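Local coordinates for L-ornithine 5-monooxygenase (Pseudomonas aeruginosa, PDB 3S5W), which hydroxylates the side-chain amine of L-ornithine with FAD, NADPH and oxygen, the first step towards the hydroxamate groups of the siderophore pyoverdin, at residues A[143-148]-A[177-182]; A[43-48]-A[61-66]; A[256-261]-A[351-356]. All coordinates share one frame; numbering follows the deposited sequence.

Along the chain contact 2 comes first, then contact 1, then contact 3, none nested in another. Contacts 1 and 2 belong to the FAD-binding part of the fold: their centres lie about 11 Å apart, and strands 144-146 and 61-65 are neighbours in one mixed sheet, joined by probable backbone bonds between F63 and both Q143 and R145. Contact 3 sits on the other side of the chain's centre, about 42 Å from contact 2 and 45 Å from contact 1 between centres, where strand 253-258 belongs to the parallel NADP-binding sheet. The three therefore sample the two dinucleotide-binding regions, with D65 holding FAD and R260 holding NADP.

Contact 1 of 3, residues A[143-148]-A[177-182]; sequences QSRYGE and LVRTTR. With PO4 (phosphate ion), chain D.
E148 and R179 form the direct ionic link between strand 176-181 and segment 143-148, whose backbones stay well apart, the nearest CA atoms (E148 and L177) being 8.7 Å from each other. The salt bridge is end-on and two-pronged. R179 NH1 reaches E148 OE1 at 2.9 Å, and R179 NH2 reaches E148 OE2 at 2.9 Å, each on the syn lone pair of its oxygen. The carboxylate and guanidinium planes differ by only 21°, so the two groups meet edge to edge and nearly flat. The R179 chain, extended from CG to NE, carries the guanidinium across the gap, while S169 gives E148 OE1 a further hydrogen bond.

A phosphate ion, probably from the crystallisation liquor, supplies the second set of bonds. R179 NE donates to phosphate O2 at 2.8 Å. Phosphate O4 is shared: R145 NE lies 2.7 Å from it and R179 NH2 2.9 Å. R145 NH2 adds a bond to phosphate O1, so each arginine presents an edge to the anion with two nitrogens. The chain of R145 bends at chi2 (-75°), and its NH1 turns back to the carbonyls of S144 and E142.

Van der Waals contact is minor, carbon against polar atom each time: L177 CD2 comes to 3.8 Å from E148 OE2, and R145 CG passes 4.0 Å from R179 NH2. The flanks of both arginines also rest on L62 and L64 of strand 61-65.

Four bonds, from NH1, from NE and two from NH2 to different anions, thus fix the rotation of the R179 guanidinium. The phosphate probably offsets the closeness of two positive groups; the carboxylate of E148 is oriented by R179 and S169, and the residue borders FAD, though not with its side chain.

Contact 2 of 3, residues A[43-48]-A[61-66]; sequences IALAIA and VLFLDK. With FAD (flavin-adenine dinucleotide), chain C.
This is a buried apolar contact between a helix and a neighbouring strand of one beta-alpha-beta unit: L45 and A46 of helix 40-56 pack on F63 of strand 61-65. It is made by side chains alone, since no hydrogen bond crosses between the segments. The ring of F63 projects from the sheet towards the helix and is met at two places. A46 CB approaches F63 CE2 obliquely to 3.7 Å, and L45 CD2 lies at the ring's edge, near its plane, 4.2 Å from F63 CE1. The small A46 side chain is consistent with this close approach, A46 CA being 4.2 Å from F63 CE2. F38 brings a second ring against F63, while I439 and S440 of helix 432-447 touch L45.

Beyond F63 the segment runs along FAD. Each carboxylate oxygen of D65 accepts one ribose hydroxyl: FAD O2B is 2.7 Å from D65 OD1, and FAD O3B is 2.7 Å from D65 OD2. A chi1 of -160° swings the D65 carboxylate to the side opposite the backbone N, and both oxygens face the sugar, steadied by the amides of F38 and Q67. The extended K66 chain runs along the adenine, K66 CE being 3.8 Å from FAD C8A. An acidic residue near the end of the second strand of the beta-alpha-beta unit, gripping the adenosine ribose, is a hallmark of the Rossmann-type FAD-binding fold.

Contact 3 of 3, residues A[256-261]-A[351-356]; sequences DMILRA and LALRDA. With NAP (NADP nicotinamide-adenine-dinucleotide phosphate), chain F.
I258 meets L351 and L353 where the Rossmann-type NADP-binding sheet, through strand 253-258, faces the three-stranded antiparallel sheet that contains strand 348-355. The tight part is one methyl group: I258 CD1 lies 4.0 Å from L351 CD1 and 4.0 Å from both L353 methyls, CD1 and CD2, so it touches two leucines that alternate along the same strand. I258 CG2 adds a looser approach, 4.2 Å from L353 CD2. The side chains of I258 and L353 cross at about a right angle, and those of I258 and L351 meet more obliquely. A chi2 of 174° extends I258 CD1 away from its own backbone into this contact. Y366 touches all three residues, and R334 and T337 lie against I258 and L353, bordering the cluster. All of this is side-chain packing: no hydrogen bond links the segments, and the closest CA atoms, of I258 and L353, are 8.8 Å apart.

Towards the C-terminal ends of both segments the contact opens. A356 is exposed, and its CB, although aimed at the opposite segment, stays 6.1 Å from R260 O, the nearest atom of 256-261. R260 is also exposed to solvent, and its side chain leads away from strand 348-355 to the cofactor. Just after the second strand of the beta-alpha-beta unit, R260 holds the 2'-phosphate that distinguishes NADP from NAD. The guanidinium turns one face to the adenine, with NAP C6A above it, and its edge to the phosphate: R260 NE donates to NAP O1X at 2.8 Å and R260 NH2 to NAP O3X at 2.8 Å, the latter nearly straight at 175°.

Contact 1 of 3, residues A[143-148]-A[177-182]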
loop_
_atom_site.group_PDB
_atom_site.type_symbol
_atom_site.label_atom_id
_atom_site.label_comp_id
_atom_site.label_asym_id
_atom_site.label_seq_id
_atom_site.Cartn_x
_atom_site.Cartn_y
_atom_site.Cartn_z
ATOM N N GLN A 143 6.806 -21.069 6.349
ATOM C CA GLN A 143 6.461 -19.980 7.243
ATOM C C GLN A 143 5.181 -19.237 6.884
ATOM O O GLN A 143 4.643 -18.517 7.700
ATOM C CB GLN A 143 7.625 -19.002 7.371
ATOM C CG GLN A 143 8.844 -19.639 8.031
ATOM C CD GLN A 143 10.019 -18.728 8.147
ATOM O OE1 GLN A 143 10.170 -17.765 7.384
ATOM N NE2 GLN A 143 10.885 -19.023 9.114
ATOM N N SER A 144 4.674 -19.386 5.678
ATOM C CA SER A 144 3.499 -18.612 5.305
ATOM C C SER A 144 2.213 -19.421 5.493
ATOM O O SER A 144 2.220 -20.636 5.324
ATOM C CB SER A 144 3.633 -18.135 3.862
ATOM O OG SER A 144 3.647 -19.247 2.989
ATOM N N ARG A 145 1.127 -18.745 5.855
ATOM C CA ARG A 145 -0.197 -19.345 5.854
ATOM C C ARG A 145 -1.123 -18.431 5.098
ATOM O O ARG A 145 -1.524 -17.395 5.630
ATOM C CB ARG A 145 -0.707 -19.549 7.292
ATOM C CG ARG A 145 0.204 -20.434 8.146
ATOM C CD ARG A 145 0.056 -21.913 7.761
ATOM N NE ARG A 145 0.862 -22.753 8.636
ATOM C CZ ARG A 145 2.138 -23.102 8.426
ATOM N NH1 ARG A 145 2.810 -22.693 7.342
ATOM N NH2 ARG A 145 2.755 -23.874 9.320
ATOM N N TYR A 146 -1.469 -18.810 3.873
ATOM C CA TYR A 146 -2.454 -18.056 3.078
ATOM C C TYR A 146 -3.898 -18.414 3.375
ATOM O O TYR A 146 -4.172 -19.477 3.952
ATOM C CB TYR A 146 -2.176 -18.200 1.594
ATOM C CG TYR A 146 -0.845 -17.595 1.197
ATOM C CD1 TYR A 146 -0.684 -16.189 1.124
ATOM C CD2 TYR A 146 0.255 -18.410 0.924
ATOM C CE1 TYR A 146 0.551 -15.622 0.765
ATOM C CE2 TYR A 146 1.503 -17.851 0.556
ATOM C CZ TYR A 146 1.637 -16.467 0.483
ATOM O OH TYR A 146 2.847 -15.949 0.117
ATOM N N GLY A 147 -4.809 -17.525 2.980
ATOM C CA GLY A 147 -6.239 -17.654 3.258
ATOM C C GLY A 147 -6.616 -17.566 4.743
ATOM O O GLY A 147 -7.595 -18.181 5.160
ATOM N N GLU A 148 -5.841 -16.829 5.536
ATOM C CA GLU A 148 -6.100 -16.668 6.959
ATOM C C GLU A 148 -6.129 -15.193 7.309
ATOM O O GLU A 148 -5.097 -14.505 7.197
ATOM C CB GLU A 148 -5.011 -17.344 7.784
ATOM C CG GLU A 148 -5.004 -18.878 7.704
ATOM C CD GLU A 148 -4.380 -19.520 8.931
ATOM O OE1 GLU A 148 -4.493 -18.937 10.031
ATOM O OE2 GLU A 148 -3.769 -20.600 8.801
ATOM N N LEU A 177 -8.952 -20.244 14.027
ATOM C CA LEU A 177 -7.682 -20.779 14.480
ATOM C C LEU A 177 -7.130 -19.897 15.589
ATOM O O LEU A 177 -7.253 -18.671 15.541
ATOM C CB LEU A 177 -6.693 -20.877 13.312
ATOM C CG LEU A 177 -6.832 -22.035 12.300
ATOM C CD1 LEU A 177 -7.753 -21.685 11.137
ATOM C CD2 LEU A 177 -5.472 -22.377 11.734
ATOM N N VAL A 178 -6.560 -20.520 16.612
ATOM C CA VAL A 178 -5.962 -19.779 17.723
ATOM C C VAL A 178 -4.532 -20.273 17.854
ATOM O O VAL A 178 -4.295 -21.479 17.929
ATOM C CB VAL A 178 -6.790 -19.932 19.065
ATOM C CG1 VAL A 178 -6.111 -19.216 20.235
ATOM C CG2 VAL A 178 -8.209 -19.405 18.877
ATOM N N ARG A 179 -3.574 -19.348 17.811
ATOM C CA ARG A 179 -2.157 -19.676 17.942
ATOM C C ARG A 179 -1.523 -18.794 18.999
ATOM O O ARG A 179 -2.007 -17.702 19.299
ATOM C CB ARG A 179 -1.403 -19.482 16.613
ATOM C CG ARG A 179 -1.758 -20.438 15.501
ATOM C CD ARG A 179 -0.861 -20.111 14.319
ATOM N NE ARG A 179 -1.151 -20.905 13.131
ATOM C CZ ARG A 179 -2.053 -20.592 12.203
ATOM N NH1 ARG A 179 -2.821 -19.510 12.332
ATOM N NH2 ARG A 179 -2.205 -21.382 11.154
ATOM N N THR A 180 -0.411 -19.259 19.541
ATOM C CA THR A 180 0.253 -18.576 20.604
ATOM C C THR A 180 1.656 -18.139 20.155
ATOM O O THR A 180 2.343 -18.885 19.468
ATOM C CB THR A 180 0.297 -19.516 21.846
ATOM O OG1 THR A 180 -1.049 -19.725 22.277
ATOM C CG2 THR A 180 1.050 -18.885 22.971
ATOM N N THR A 181 2.065 -16.935 20.556
ATOM C CA THR A 181 3.350 -16.359 20.126
ATOM C C THR A 181 4.020 -15.456 21.161
ATOM O O THR A 181 3.340 -14.741 21.890
ATOM C CB THR A 181 3.187 -15.577 18.761
ATOM O OG1 THR A 181 4.482 -15.197 18.271
ATOM C CG2 THR A 181 2.334 -14.323 18.931
ATOM N N ARG A 182 5.355 -15.478 21.204
ATOM C CA ARG A 182 6.160 -14.556 22.038
ATOM C C ARG A 182 6.238 -13.102 21.490
ATOM O O ARG A 182 6.511 -12.146 22.232
ATOM C CB ARG A 182 7.602 -15.098 22.227
ATOM C CG ARG A 182 7.687 -16.561 22.733
ATOM C CD ARG A 182 9.121 -17.046 22.887
ATOM N NE ARG A 182 9.188 -18.308 23.638
ATOM C CZ ARG A 182 9.186 -19.533 23.100
ATOM N NH1 ARG A 182 9.122 -19.702 21.777
ATOM N NH2 ARG A 182 9.261 -20.602 23.890
HETATM P P PO4 D . 0.021 -24.377 11.849
HETATM O O1 PO4 D . 1.527 -24.445 11.731
HETATM O O2 PO4 D . -0.292 -23.525 13.059
HETATM O O3 PO4 D . -0.514 -25.786 12.006
HETATM O O4 PO4 D . -0.631 -23.790 10.611
#

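Contact 2 of 3, residues A[43-48]-A[61-66]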
loop_
_atom_site.group_PDB
_atom_site.type_symbol
_atom_site.label_atom_id
_atom_site.label_comp_id
_atom_site.label_asym_id
_atom_site.label_seq_id
_atom_site.Cartn_x
_atom_site.Cartn_y
_atom_site.Cartn_z
ATOM N N ILE A 43 7.524 -10.120 3.868
ATOM C CA ILE A 43 8.403 -10.954 3.032
ATOM C C ILE A 43 9.854 -10.487 3.256
ATOM O O ILE A 43 10.746 -11.303 3.468
ATOM C CB ILE A 43 8.034 -10.885 1.518
ATOM C CG1 ILE A 43 6.603 -11.367 1.267
ATOM C CG2 ILE A 43 8.981 -11.739 0.729
ATOM C CD1 ILE A 43 5.998 -11.028 -0.115
ATOM N N ALA A 44 10.094 -9.170 3.195
ATOM C CA ALA A 44 11.443 -8.651 3.443
ATOM C C ALA A 44 11.956 -9.063 4.835
ATOM O O ALA A 44 13.155 -9.373 5.027
ATOM C CB ALA A 44 11.463 -7.103 3.318
ATOM N N LEU A 45 11.062 -9.003 5.809
ATOM C CA LEU A 45 11.391 -9.466 7.156
ATOM C C LEU A 45 11.751 -10.983 7.225
ATOM O O LEU A 45 12.736 -11.340 7.880
ATOM C CB LEU A 45 10.259 -9.128 8.123
ATOM C CG LEU A 45 10.459 -9.575 9.587
ATOM C CD1 LEU A 45 11.712 -8.908 10.170
ATOM C CD2 LEU A 45 9.223 -9.128 10.345
ATOM N N ALA A 46 10.992 -11.842 6.547
ATOM C CA ALA A 46 11.277 -13.283 6.484
ATOM C C ALA A 46 12.686 -13.541 5.918
ATOM O O ALA A 46 13.443 -14.424 6.406
ATOM C CB ALA A 46 10.219 -14.002 5.601
ATOM N N ILE A 47 13.041 -12.775 4.886
ATOM C CA ILE A 47 14.395 -12.857 4.318
ATOM C C ILE A 47 15.459 -12.465 5.339
ATOM O O ILE A 47 16.475 -13.169 5.502
ATOM C CB ILE A 47 14.557 -11.962 3.057
ATOM C CG1 ILE A 47 13.605 -12.412 1.960
ATOM C CG2 ILE A 47 16.014 -11.949 2.575
ATOM C CD1 ILE A 47 13.426 -11.363 0.834
ATOM N N ALA A 48 15.247 -11.342 6.018
ATOM C CA ALA A 48 16.247 -10.854 6.963
ATOM C C ALA A 48 16.401 -11.829 8.156
ATOM O O ALA A 48 17.527 -12.049 8.655
ATOM C CB ALA A 48 15.883 -9.489 7.442
ATOM N N VAL A 61 8.627 -19.211 13.145
ATOM C CA VAL A 61 7.938 -18.027 12.598
ATOM C C VAL A 61 6.778 -18.379 11.645
ATOM O O VAL A 61 6.889 -19.300 10.842
ATOM C CB VAL A 61 8.972 -17.039 11.917
ATOM C CG1 VAL A 61 8.298 -15.809 11.386
ATOM C CG2 VAL A 61 10.067 -16.623 12.905
ATOM N N LEU A 62 5.674 -17.644 11.757
ATOM C CA LEU A 62 4.560 -17.724 10.802
ATOM C C LEU A 62 4.119 -16.342 10.320
ATOM O O LEU A 62 4.032 -15.398 11.110
ATOM C CB LEU A 62 3.327 -18.401 11.408
ATOM C CG LEU A 62 3.334 -19.895 11.748
ATOM C CD1 LEU A 62 1.965 -20.244 12.338
ATOM C CD2 LEU A 62 3.601 -20.729 10.528
ATOM N N PHE A 63 3.794 -16.248 9.034
ATOM C CA PHE A 63 3.169 -15.031 8.513
ATOM C C PHE A 63 1.846 -15.392 7.919
ATOM O O PHE A 63 1.796 -16.229 7.034
ATOM C CB PHE A 63 4.065 -14.377 7.454
ATOM C CG PHE A 63 5.391 -13.953 7.985
ATOM C CD1 PHE A 63 5.537 -12.715 8.640
ATOM C CD2 PHE A 63 6.499 -14.795 7.860
ATOM C CE1 PHE A 63 6.766 -12.344 9.158
ATOM C CE2 PHE A 63 7.728 -14.406 8.351
ATOM C CZ PHE A 63 7.866 -13.192 9.007
ATOM N N LEU A 64 0.779 -14.772 8.408
ATOM C CA LEU A 64 -0.581 -15.072 7.963
ATOM C C LEU A 64 -1.089 -14.022 6.993
ATOM O O LEU A 64 -0.965 -12.823 7.269
ATOM C CB LEU A 64 -1.543 -15.145 9.168
ATOM C CG LEU A 64 -1.162 -15.968 10.414
ATOM C CD1 LEU A 64 -2.369 -16.079 11.364
ATOM C CD2 LEU A 64 -0.583 -17.332 10.108
ATOM N N ASP A 65 -1.626 -14.448 5.858
ATOM C CA ASP A 65 -2.190 -13.503 4.922
ATOM C C ASP A 65 -3.576 -13.928 4.522
ATOM O O ASP A 65 -3.800 -15.079 4.156
ATOM C CB ASP A 65 -1.301 -13.322 3.674
ATOM C CG ASP A 65 -1.596 -12.011 2.933
ATOM O OD1 ASP A 65 -2.654 -11.906 2.260
ATOM O OD2 ASP A 65 -0.777 -11.068 3.035
ATOM N N LYS A 66 -4.482 -12.973 4.557
ATOM C CA LYS A 66 -5.874 -13.215 4.217
ATOM C C LYS A 66 -6.108 -13.609 2.761
ATOM O O LYS A 66 -7.132 -14.207 2.458
ATOM C CB LYS A 66 -6.774 -12.056 4.650
ATOM C CG LYS A 66 -6.597 -10.760 3.879
ATOM C CD LYS A 66 -7.533 -9.669 4.429
ATOM C CE LYS A 66 -7.443 -8.407 3.578
ATOM N NZ LYS A 66 -8.399 -7.370 4.074
HETATM P PA FAD C . 0.758 -4.615 1.716
HETATM O O1A FAD C . -0.471 -3.792 1.626
HETATM O O2A FAD C . 1.505 -4.830 0.388
HETATM O O5B FAD C . 0.395 -6.081 2.318
HETATM C C5B FAD C . -0.472 -6.176 3.423
HETATM C C4B FAD C . -0.917 -7.628 3.435
HETATM O O4B FAD C . -1.680 -7.822 4.595
HETATM C C3B FAD C . -1.837 -7.922 2.254
HETATM O O3B FAD C . -1.302 -8.976 1.479
HETATM C C2B FAD C . -3.178 -8.301 2.897
HETATM O O2B FAD C . -3.781 -9.426 2.268
HETATM C C1B FAD C . -2.762 -8.686 4.284
HETATM N N9A FAD C . -3.744 -8.436 5.334
HETATM C C8A FAD C . -4.421 -7.254 5.617
HETATM N N7A FAD C . -5.173 -7.470 6.738
HETATM C C5A FAD C . -4.951 -8.744 7.159
HETATM C C6A FAD C . -5.452 -9.476 8.235
HETATM N N6A FAD C . -6.126 -8.864 9.222
HETATM N N1A FAD C . -5.029 -10.794 8.389
HETATM C C2A FAD C . -4.127 -11.388 7.530
HETATM N N3A FAD C . -3.624 -10.660 6.457
HETATM C C4A FAD C . -4.041 -9.360 6.286
HETATM N N1 FAD C . 5.275 1.469 -3.229
HETATM C C2 FAD C . 6.452 1.665 -3.940
HETATM O O2 FAD C . 7.509 1.824 -3.351
HETATM N N3 FAD C . 6.447 1.686 -5.319
HETATM C C4 FAD C . 5.287 1.499 -6.030
HETATM O O4 FAD C . 5.338 1.480 -7.272
HETATM C C4X FAD C . 4.086 1.315 -5.318
HETATM N N5 FAD C . 2.893 1.144 -6.006
HETATM C C5X FAD C . 1.711 0.976 -5.304
HETATM C C6 FAD C . 0.512 0.804 -6.013
HETATM C C7 FAD C . -0.689 0.634 -5.338
HETATM C C7M FAD C . -1.939 0.466 -6.167
HETATM C C8 FAD C . -0.697 0.662 -3.948
HETATM C C8M FAD C . -1.958 0.482 -3.153
HETATM C C9 FAD C . 0.485 0.830 -3.235
HETATM C C9A FAD C . 1.710 0.971 -3.901
HETATM N N10 FAD C . 2.910 1.144 -3.202
HETATM C C10 FAD C . 4.088 1.334 -3.917
HETATM C "C1'" FAD C . 2.964 1.208 -1.707
HETATM C "C2'" FAD C . 2.751 -0.147 -1.001
HETATM O "O2'" FAD C . 2.210 0.216 0.274
HETATM C "C3'" FAD C . 4.088 -0.852 -0.827
HETATM O "O3'" FAD C . 4.747 -1.073 -2.089
HETATM C "C4'" FAD C . 3.920 -2.240 -0.157
HETATM O "O4'" FAD C . 2.889 -2.960 -0.823
HETATM C "C5'" FAD C . 3.701 -2.195 1.378
HETATM O "O5'" FAD C . 3.929 -3.503 1.868
HETATM P P FAD C . 3.199 -4.092 3.186
HETATM O O1P FAD C . 3.597 -5.547 3.240
HETATM O O2P FAD C . 3.591 -3.205 4.337
HETATM O O3P FAD C . 1.647 -3.934 2.854
#

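Contact 3 of 3, residues A[256-261]-A[351-356]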
loop_
_atom_site.group_PDB
_atom_site.type_symbol
_atom_site.label_atom_id
_atom_site.label_comp_id
_atom_site.label_asym_id
_atom_site.label_seq_id
_atom_site.Cartn_x
_atom_site.Cartn_y
_atom_site.Cartn_z
ATOM N N ASP A 256 -14.916 10.893 -16.709
ATOM C CA ASP A 256 -14.732 12.235 -16.137
ATOM C C ASP A 256 -13.771 12.118 -14.964
ATOM O O ASP A 256 -14.059 11.400 -14.000
ATOM C CB ASP A 256 -16.052 12.818 -15.600
ATOM C CG ASP A 256 -17.061 13.168 -16.689
ATOM O OD1 ASP A 256 -16.890 12.764 -17.870
ATOM O OD2 ASP A 256 -18.046 13.876 -16.344
ATOM N N MET A 257 -12.642 12.812 -15.014
ATOM C CA MET A 257 -11.780 12.883 -13.844
ATOM C C MET A 257 -12.302 14.038 -13.028
ATOM O O MET A 257 -12.326 15.196 -13.491
ATOM C CB MET A 257 -10.322 13.148 -14.186
ATOM C CG MET A 257 -9.707 12.101 -15.046
ATOM S SD MET A 257 -7.903 12.293 -15.211
ATOM C CE MET A 257 -7.333 11.868 -13.568
ATOM N N ILE A 258 -12.712 13.723 -11.810
ATOM C CA ILE A 258 -13.288 14.731 -10.933
ATOM C C ILE A 258 -12.337 14.939 -9.769
ATOM O O ILE A 258 -12.240 14.097 -8.881
ATOM C CB ILE A 258 -14.725 14.347 -10.458
ATOM C CG1 ILE A 258 -15.638 14.100 -11.677
ATOM C CG2 ILE A 258 -15.286 15.431 -9.476
ATOM C CD1 ILE A 258 -17.035 13.564 -11.343
ATOM N N LEU A 259 -11.643 16.078 -9.765
ATOM C CA LEU A 259 -10.662 16.331 -8.728
ATOM C C LEU A 259 -10.900 17.726 -8.154
ATOM O O LEU A 259 -11.246 18.669 -8.894
ATOM C CB LEU A 259 -9.211 16.174 -9.241
ATOM C CG LEU A 259 -8.711 17.100 -10.372
ATOM C CD1 LEU A 259 -7.198 17.235 -10.314
ATOM C CD2 LEU A 259 -9.142 16.583 -11.757
ATOM N N ARG A 260 -10.777 17.822 -6.836
ATOM C CA ARG A 260 -11.012 19.101 -6.160
ATOM C C ARG A 260 -9.801 20.051 -6.353
ATOM O O ARG A 260 -9.956 21.258 -6.284
ATOM C CB ARG A 260 -11.387 18.896 -4.681
ATOM C CG ARG A 260 -10.374 18.140 -3.863
ATOM C CD ARG A 260 -10.836 17.858 -2.425
ATOM N NE ARG A 260 -9.782 17.129 -1.726
ATOM C CZ ARG A 260 -9.877 16.658 -0.487
ATOM N NH1 ARG A 260 -10.995 16.818 0.199
ATOM N NH2 ARG A 260 -8.854 16.015 0.058
ATOM N N ALA A 261 -8.617 19.494 -6.605
ATOM C CA ALA A 261 -7.427 20.311 -6.879
ATOM C C ALA A 261 -7.470 20.876 -8.306
ATOM O O ALA A 261 -8.320 20.489 -9.118
ATOM C CB ALA A 261 -6.142 19.499 -6.627
ATOM N N LEU A 351 -24.421 12.611 -9.226
ATOM C CA LEU A 351 -23.459 13.373 -8.444
ATOM C C LEU A 351 -23.780 14.842 -8.621
ATOM O O LEU A 351 -23.934 15.295 -9.751
ATOM C CB LEU A 351 -22.019 13.145 -8.949
ATOM C CG LEU A 351 -21.412 11.739 -8.881
ATOM C CD1 LEU A 351 -19.911 11.808 -9.245
ATOM C CD2 LEU A 351 -21.600 11.095 -7.506
ATOM N N ALA A 352 -23.874 15.558 -7.501
ATOM C CA ALA A 352 -24.012 17.007 -7.511
ATOM C C ALA A 352 -22.597 17.564 -7.372
ATOM O O ALA A 352 -21.918 17.339 -6.366
ATOM C CB ALA A 352 -24.943 17.488 -6.376
ATOM N N LEU A 353 -22.165 18.261 -8.419
ATOM C CA LEU A 353 -20.774 18.679 -8.583
ATOM C C LEU A 353 -20.603 20.209 -8.476
ATOM O O LEU A 353 -21.192 20.978 -9.268
ATOM C CB LEU A 353 -20.240 18.181 -9.914
ATOM C CG LEU A 353 -20.273 16.659 -10.156
ATOM C CD1 LEU A 353 -19.819 16.414 -11.593
ATOM C CD2 LEU A 353 -19.424 15.883 -9.179
ATOM N N ARG A 354 -19.826 20.630 -7.489
ATOM C CA ARG A 354 -19.594 22.059 -7.266
ATOM C C ARG A 354 -18.281 22.442 -7.930
ATOM O O ARG A 354 -17.227 21.938 -7.551
ATOM C CB ARG A 354 -19.537 22.372 -5.764
ATOM C CG ARG A 354 -19.298 23.860 -5.424
ATOM C CD ARG A 354 -20.538 24.718 -5.627
ATOM N NE ARG A 354 -21.608 24.341 -4.710
ATOM C CZ ARG A 354 -22.852 24.824 -4.755
ATOM N NH1 ARG A 354 -23.205 25.697 -5.692
ATOM N NH2 ARG A 354 -23.750 24.403 -3.877
ATOM N N ASP A 355 -18.349 23.328 -8.910
ATOM C CA ASP A 355 -17.158 23.854 -9.573
ATOM C C ASP A 355 -16.707 25.108 -8.805
ATOM O O ASP A 355 -17.391 26.145 -8.878
ATOM C CB ASP A 355 -17.536 24.159 -11.032
ATOM C CG ASP A 355 -16.365 24.686 -11.882
ATOM O OD1 ASP A 355 -15.397 25.282 -11.357
ATOM O OD2 ASP A 355 -16.441 24.524 -13.115
ATOM N N ALA A 356 -15.608 25.029 -8.034
ATOM C CA ALA A 356 -15.103 26.212 -7.272
ATOM C C ALA A 356 -14.676 27.405 -8.150
ATOM O O ALA A 356 -14.703 28.547 -7.701
ATOM C CB ALA A 356 -13.974 25.827 -6.291
HETATM P PA NAP F . -3.049 9.749 -3.061
HETATM O O1A NAP F . -1.780 10.247 -3.605
HETATM O O2A NAP F . -3.193 9.904 -1.627
HETATM O O5B NAP F . -4.198 10.394 -3.943
HETATM C C5B NAP F . -5.432 10.540 -3.345
HETATM C C4B NAP F . -6.219 11.373 -4.334
HETATM O O4B NAP F . -7.529 11.313 -3.846
HETATM C C3B NAP F . -5.763 12.839 -4.312
HETATM O O3B NAP F . -6.023 13.338 -5.618
HETATM C C2B NAP F . -6.763 13.422 -3.299
HETATM O O2B NAP F . -7.058 14.760 -3.579
HETATM C C1B NAP F . -8.040 12.592 -3.577
HETATM N N9A NAP F . -8.913 12.615 -2.393
HETATM C C8A NAP F . -8.630 12.110 -1.141
HETATM N N7A NAP F . -9.679 12.341 -0.320
HETATM C C5A NAP F . -10.609 13.007 -1.025
HETATM C C6A NAP F . -11.861 13.516 -0.676
HETATM N N6A NAP F . -12.316 13.391 0.565
HETATM N N1A NAP F . -12.590 14.166 -1.627
HETATM C C2A NAP F . -12.144 14.327 -2.911
HETATM N N3A NAP F . -10.898 13.825 -3.266
HETATM C C4A NAP F . -10.145 13.196 -2.329
HETATM O O3 NAP F . -3.313 8.216 -3.497
HETATM P PN NAP F . -2.967 7.339 -4.834
HETATM O O1N NAP F . -3.648 6.019 -4.619
HETATM O O2N NAP F . -3.258 8.074 -6.108
HETATM O O5D NAP F . -1.388 7.195 -4.556
HETATM C C5D NAP F . -0.289 7.343 -5.429
HETATM C C4D NAP F . 0.662 6.311 -4.833
HETATM O O4D NAP F . 1.527 5.670 -5.731
HETATM C C3D NAP F . 1.611 6.762 -3.734
HETATM O O3D NAP F . 0.923 7.245 -2.606
HETATM C C2D NAP F . 2.394 5.453 -3.538
HETATM O O2D NAP F . 1.906 4.556 -2.548
HETATM C C1D NAP F . 2.285 4.784 -4.914
HETATM P P2B NAP F . -6.436 16.010 -2.757
HETATM O O1X NAP F . -7.411 17.120 -3.129
HETATM O O2X NAP F . -5.041 16.153 -3.336
HETATM O O3X NAP F . -6.388 15.660 -1.291
#